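Local coordinates for exported gluconolactonase (Xanthomonas campestris pv. campestris, PDB 3DR2), which probably hydrolyses glucono-1,5-lactone to gluconate as a calcium-binding six-bladed beta-propeller lactonase of the SMP-30 family, at residues A[273-281]-A[291-302]. Numbering follows the deposited sequence.
Sequences IPTPGTASN and LFITGGPCLWML
Ile273 meets Leu302 and Leu291 tip to tip: its CD1 lies 3.6 Å from Leu302 CD2 and touches the end of Leu291 as well. With CG1 beside the backbone N and the outer bond extended (chi2 170°), the isoleucine stretches from strand 269-274 to the facing sheet. Further along, Thr275 and Pro276 lie over one face of the Trp300 indole. Thr275 crosses the ring at about a right angle with its hydroxyl turned to the face, modelled too close and so doubtful in detail. Pro276 CD makes a CH-pi contact, 4.2 Å from the centroid of the five-membered ring, while Cys298 CB lies over the opposite face, toward its rim. Leu37 also touches both Pro276 and Trp300.

Here the chain passes between two blades of the six-bladed propeller: strand 269-274 belongs to one, whereas strands 281-284, 290-295 and 298-303 belong to the next, with Trp300 at the join. Thr278 O lies at the indole edge and receives a CA-H...O contact from Gly295. Ala279 CB then packs on Ile293 CG2, 3.8 Å away. A classic beta bulge follows, in which Ser280 and Asn281 both face Thr294 in the antiparallel sheet. Ser280 N donates to Thr294 O at 2.7 Å, and Thr294 N returns a bond of 3.0 Å to Asn281 O. The Ser280 hydroxyl donates to Ser47 O; Thr294 OG1, 2.9 Å from Ser280 OG, can donate to it, though its proton has a second, weak acceptor in Asn281 O. Asn281 rests its CB on Thr294 OG1 but sends its amide away, where ND2 bonds Asp135 OD1 and OE1 of the calcium ligand Glu48, which places Asn281 in the second shell of the calcium site.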
ATOM      1  N   ILE A 273      15.776  22.691   0.124  1.00 18.92           N
ATOM      2  CA  ILE A 273      16.154  21.689  -0.868  1.00 19.04           C
ATOM      3  C   ILE A 273      14.870  21.117  -1.463  1.00 19.80           C
ATOM      4  O   ILE A 273      14.227  20.248  -0.868  1.00 18.50           O
ATOM      5  CB  ILE A 273      16.977  20.543  -0.226  1.00 19.63           C
ATOM      6  CG1 ILE A 273      18.300  21.098   0.307  1.00 21.09           C
ATOM      7  CG2 ILE A 273      17.231  19.437  -1.255  1.00 19.50           C
ATOM      8  CD1 ILE A 273      19.090  20.131   1.168  1.00 23.06           C
ATOM      9  N   PRO A 274      14.466  21.612  -2.643  1.00 18.21           N
ATOM     10  CA  PRO A 274      13.242  21.114  -3.271  1.00 18.89           C
ATOM     11  C   PRO A 274      13.273  19.620  -3.553  1.00 20.40           C
ATOM     12  O   PRO A 274      14.324  19.055  -3.854  1.00 19.55           O
ATOM     13  CB  PRO A 274      13.160  21.928  -4.563  1.00 21.55           C
ATOM     14  CG  PRO A 274      13.840  23.207  -4.200  1.00 20.94           C
ATOM     15  CD  PRO A 274      15.038  22.722  -3.425  1.00 20.23           C
ATOM     16  N   THR A 275      12.109  18.991  -3.442  1.00 19.13           N
ATOM     17  CA  THR A 275      11.958  17.571  -3.728  1.00 20.16           C
ATOM     18  C   THR A 275      10.720  17.466  -4.620  1.00 20.07           C
ATOM     19  O   THR A 275       9.771  18.234  -4.461  1.00 20.70           O
ATOM     20  CB  THR A 275      11.759  16.751  -2.447  1.00 20.73           C
ATOM     21  OG1 THR A 275      11.609  15.373  -2.793  1.00 28.42           O
ATOM     22  CG2 THR A 275      10.533  17.212  -1.706  1.00 15.28           C
ATOM     23  N   PRO A 276      10.710  16.514  -5.567  1.00 21.13           N
ATOM     24  CA  PRO A 276       9.573  16.338  -6.483  1.00 21.00           C
ATOM     25  C   PRO A 276       8.179  16.115  -5.895  1.00 20.73           C
ATOM     26  O   PRO A 276       7.179  16.368  -6.563  1.00 24.49           O
ATOM     27  CB  PRO A 276      10.030  15.198  -7.404  1.00 21.84           C
ATOM     28  CG  PRO A 276      11.100  14.496  -6.633  1.00 20.81           C
ATOM     29  CD  PRO A 276      11.810  15.592  -5.895  1.00 20.60           C
ATOM     30  N   GLY A 277       8.113  15.651  -4.653  1.00 22.05           N
ATOM     31  CA  GLY A 277       6.832  15.431  -4.003  1.00 20.66           C
ATOM     32  C   GLY A 277       6.986  15.752  -2.529  1.00 19.92           C
ATOM     33  O   GLY A 277       8.070  16.118  -2.093  1.00 18.79           O
ATOM     34  N   THR A 278       5.916  15.631  -1.754  1.00 16.64           N
ATOM     35  CA  THR A 278       6.007  15.914  -0.328  1.00 18.05           C
ATOM     36  C   THR A 278       7.094  15.031   0.277  1.00 15.44           C
ATOM     37  O   THR A 278       7.254  13.881  -0.125  1.00 17.99           O
ATOM     38  CB  THR A 278       4.671  15.617   0.382  1.00 20.09           C
ATOM     39  OG1 THR A 278       3.660  16.497  -0.125  1.00 19.98           O
ATOM     40  CG2 THR A 278       4.806  15.814   1.890  1.00 19.62           C
ATOM     41  N   ALA A 279       7.858  15.577   1.216  1.00 14.94           N
ATOM     42  CA  ALA A 279       8.905  14.810   1.878  1.00 15.72           C
ATOM     43  C   ALA A 279       8.407  14.447   3.271  1.00 15.17           C
ATOM     44  O   ALA A 279       7.859  15.290   3.978  1.00 15.28           O
ATOM     45  CB  ALA A 279      10.190  15.624   1.973  1.00 14.17           C
ATOM     46  N   SER A 280       8.613  13.197   3.669  1.00 14.09           N
ATOM     47  CA  SER A 280       8.152  12.724   4.974  1.00 12.12           C
ATOM     48  C   SER A 280       9.222  12.632   6.054  1.00 12.66           C
ATOM     49  O   SER A 280       8.912  12.694   7.243  1.00 11.52           O
ATOM     50  CB  SER A 280       7.512  11.343   4.824  1.00 12.62           C
ATOM     51  OG  SER A 280       8.500  10.376   4.475  1.00 12.90           O
ATOM     52  N   ASN A 281      10.481  12.483   5.656  1.00 10.74           N
ATOM     53  CA  ASN A 281      11.543  12.329   6.642  1.00 10.66           C
ATOM     54  C   ASN A 281      12.897  12.438   5.946  1.00 12.57           C
ATOM     55  O   ASN A 281      12.974  12.493   4.719  1.00 13.15           O
ATOM     56  CB  ASN A 281      11.419  10.943   7.293  1.00 12.26           C
ATOM     57  CG  ASN A 281      11.845  10.927   8.746  1.00 11.34           C
ATOM     58  OD1 ASN A 281      12.866  11.497   9.109  1.00 13.64           O
ATOM     59  ND2 ASN A 281      11.063  10.251   9.588  1.00 14.10           N
ATOM     60  N   LEU A 291      22.671  12.989   2.158  1.00 13.95           N
ATOM     61  CA  LEU A 291      21.389  13.229   2.812  1.00 16.13           C
ATOM     62  C   LEU A 291      20.330  12.387   2.116  1.00 15.95           C
ATOM     63  O   LEU A 291      20.112  12.530   0.914  1.00 17.13           O
ATOM     64  CB  LEU A 291      20.996  14.703   2.705  1.00 17.92           C
ATOM     65  CG  LEU A 291      19.591  15.046   3.207  1.00 18.53           C
ATOM     66  CD1 LEU A 291      19.566  15.020   4.734  1.00 18.47           C
ATOM     67  CD2 LEU A 291      19.187  16.420   2.686  1.00 19.61           C
ATOM     68  N   PHE A 292      19.678  11.510   2.875  1.00 14.80           N
ATOM     69  CA  PHE A 292      18.624  10.659   2.336  1.00 15.37           C
ATOM     70  C   PHE A 292      17.271  11.268   2.719  1.00 16.74           C
ATOM     71  O   PHE A 292      17.068  11.690   3.862  1.00 15.53           O
ATOM     72  CB  PHE A 292      18.746   9.245   2.909  1.00 14.80           C
ATOM     73  CG  PHE A 292      20.013   8.539   2.511  1.00 16.26           C
ATOM     74  CD1 PHE A 292      20.053   7.754   1.365  1.00 14.38           C
ATOM     75  CD2 PHE A 292      21.170   8.672   3.274  1.00 17.71           C
ATOM     76  CE1 PHE A 292      21.230   7.107   0.980  1.00 16.12           C
ATOM     77  CE2 PHE A 292      22.352   8.029   2.898  1.00 17.23           C
ATOM     78  CZ  PHE A 292      22.378   7.246   1.748  1.00 15.93           C
ATOM     79  N   ILE A 293      16.351  11.306   1.758  1.00 14.89           N
ATOM     80  CA  ILE A 293      15.026  11.883   1.980  1.00 14.39           C
ATOM     81  C   ILE A 293      13.929  10.936   1.500  1.00 14.96           C
ATOM     82  O   ILE A 293      14.008  10.400   0.398  1.00 13.20           O
ATOM     83  CB  ILE A 293      14.876  13.206   1.206  1.00 13.88           C
ATOM     84  CG1 ILE A 293      16.070  14.121   1.485  1.00 13.54           C
ATOM     85  CG2 ILE A 293      13.571  13.896   1.597  1.00 14.55           C
ATOM     86  CD1 ILE A 293      16.087  15.362   0.617  1.00 15.41           C
ATOM     87  N   THR A 294      12.909  10.725   2.332  1.00 13.74           N
ATOM     88  CA  THR A 294      11.794   9.854   1.959  1.00 12.58           C
ATOM     89  C   THR A 294      10.569  10.701   1.638  1.00 14.00           C
ATOM     90  O   THR A 294      10.401  11.793   2.182  1.00 12.64           O
ATOM     91  CB  THR A 294      11.416   8.881   3.094  1.00 13.64           C
ATOM     92  OG1 THR A 294      11.275   9.607   4.323  1.00 12.72           O
ATOM     93  CG2 THR A 294      12.480   7.802   3.250  1.00 12.58           C
ATOM     94  N   GLY A 295       9.713  10.192   0.756  1.00 14.17           N
ATOM     95  CA  GLY A 295       8.509  10.919   0.395  1.00 13.73           C
ATOM     96  C   GLY A 295       7.683  10.119  -0.589  1.00 14.31           C
ATOM     97  O   GLY A 295       8.135   9.831  -1.697  1.00 13.47           O
ATOM     98  N   GLY A 296       6.473   9.743  -0.188  1.00 12.35           N
ATOM     99  CA  GLY A 296       5.626   8.967  -1.075  1.00 13.14           C
ATOM    100  C   GLY A 296       6.300   7.721  -1.624  1.00 13.86           C
ATOM    101  O   GLY A 296       6.928   6.962  -0.889  1.00 11.96           O
ATOM    102  N   PRO A 297       6.202   7.489  -2.934  1.00 12.97           N
ATOM    103  CA  PRO A 297       6.821   6.304  -3.533  1.00 13.04           C
ATOM    104  C   PRO A 297       8.349   6.334  -3.550  1.00 15.83           C
ATOM    105  O   PRO A 297       8.984   5.332  -3.883  1.00 14.30           O
ATOM    106  CB  PRO A 297       6.263   6.307  -4.959  1.00 16.33           C
ATOM    107  CG  PRO A 297       4.993   7.099  -4.853  1.00 17.12           C
ATOM    108  CD  PRO A 297       5.387   8.214  -3.923  1.00 14.85           C
ATOM    109  N   CYS A 298       8.934   7.458  -3.151  1.00 14.27           N
ATOM    110  CA  CYS A 298      10.378   7.623  -3.258  1.00 17.40           C
ATOM    111  C   CYS A 298      11.335   7.689  -2.084  1.00 17.00           C
ATOM    112  O   CYS A 298      10.981   8.029  -0.957  1.00 16.28           O
ATOM    113  CB  CYS A 298      10.669   8.877  -4.083  1.00 20.40           C
ATOM    114  SG  CYS A 298       9.709   9.054  -5.587  1.00 15.17           S
ATOM    115  N   LEU A 299      12.588   7.398  -2.422  1.00 16.56           N
ATOM    116  CA  LEU A 299      13.722   7.505  -1.517  1.00 16.13           C
ATOM    117  C   LEU A 299      14.673   8.341  -2.382  1.00 17.80           C
ATOM    118  O   LEU A 299      15.120   7.886  -3.438  1.00 16.86           O
ATOM    119  CB  LEU A 299      14.355   6.143  -1.224  1.00 17.87           C
ATOM    120  CG  LEU A 299      15.224   5.989   0.034  1.00 22.87           C
ATOM    121  CD1 LEU A 299      16.501   5.266  -0.341  1.00 17.35           C
ATOM    122  CD2 LEU A 299      15.543   7.326   0.685  1.00 20.98           C
ATOM    123  N   TRP A 300      14.937   9.573  -1.965  1.00 14.43           N
ATOM    124  CA  TRP A 300      15.834  10.448  -2.719  1.00 16.57           C
ATOM    125  C   TRP A 300      17.147  10.591  -1.959  1.00 16.51           C
ATOM    126  O   TRP A 300      17.230  10.268  -0.775  1.00 15.87           O
ATOM    127  CB  TRP A 300      15.211  11.832  -2.893  1.00 16.30           C
ATOM    128  CG  TRP A 300      13.884  11.847  -3.597  1.00 16.31           C
ATOM    129  CD1 TRP A 300      13.637  11.529  -4.905  1.00 16.22           C
ATOM    130  CD2 TRP A 300      12.627  12.250  -3.037  1.00 16.45           C
ATOM    131  NE1 TRP A 300      12.305  11.718  -5.195  1.00 16.41           N
ATOM    132  CE2 TRP A 300      11.662  12.158  -4.067  1.00 15.59           C
ATOM    133  CE3 TRP A 300      12.224  12.683  -1.766  1.00 17.69           C
ATOM    134  CZ2 TRP A 300      10.317  12.485  -3.865  1.00 16.00           C
ATOM    135  CZ3 TRP A 300      10.884  13.009  -1.565  1.00 16.90           C
ATOM    136  CH2 TRP A 300       9.949  12.908  -2.613  1.00 16.04           C
ATOM    137  N   MET A 301      18.179  11.083  -2.637  1.00 14.84           N
ATOM    138  CA  MET A 301      19.463  11.275  -1.975  1.00 14.96           C
ATOM    139  C   MET A 301      20.205  12.474  -2.545  1.00 16.66           C
ATOM    140  O   MET A 301      20.185  12.711  -3.751  1.00 15.59           O
ATOM    141  CB  MET A 301      20.338  10.020  -2.097  1.00 15.51           C
ATOM    142  CG  MET A 301      21.645  10.089  -1.294  1.00 14.99           C
ATOM    143  SD  MET A 301      23.103  10.691  -2.238  1.00  9.56           S
ATOM    144  CE  MET A 301      23.446   9.222  -3.206  1.00 19.94           C
ATOM    145  N   LEU A 302      20.843  13.231  -1.659  1.00 16.43           N
ATOM    146  CA  LEU A 302      21.609  14.409  -2.049  1.00 16.49           C
ATOM    147  C   LEU A 302      23.058  14.186  -1.629  1.00 17.75           C
ATOM    148  O   LEU A 302      23.390  14.237  -0.442  1.00 16.12           O
ATOM    149  CB  LEU A 302      21.056  15.658  -1.356  1.00 18.47           C
ATOM    150  CG  LEU A 302      21.619  16.995  -1.849  1.00 18.52           C
ATOM    151  CD1 LEU A 302      21.207  17.211  -3.293  1.00 18.58           C
ATOM    152  CD2 LEU A 302      21.103  18.135  -0.978  1.00 19.64           C
TER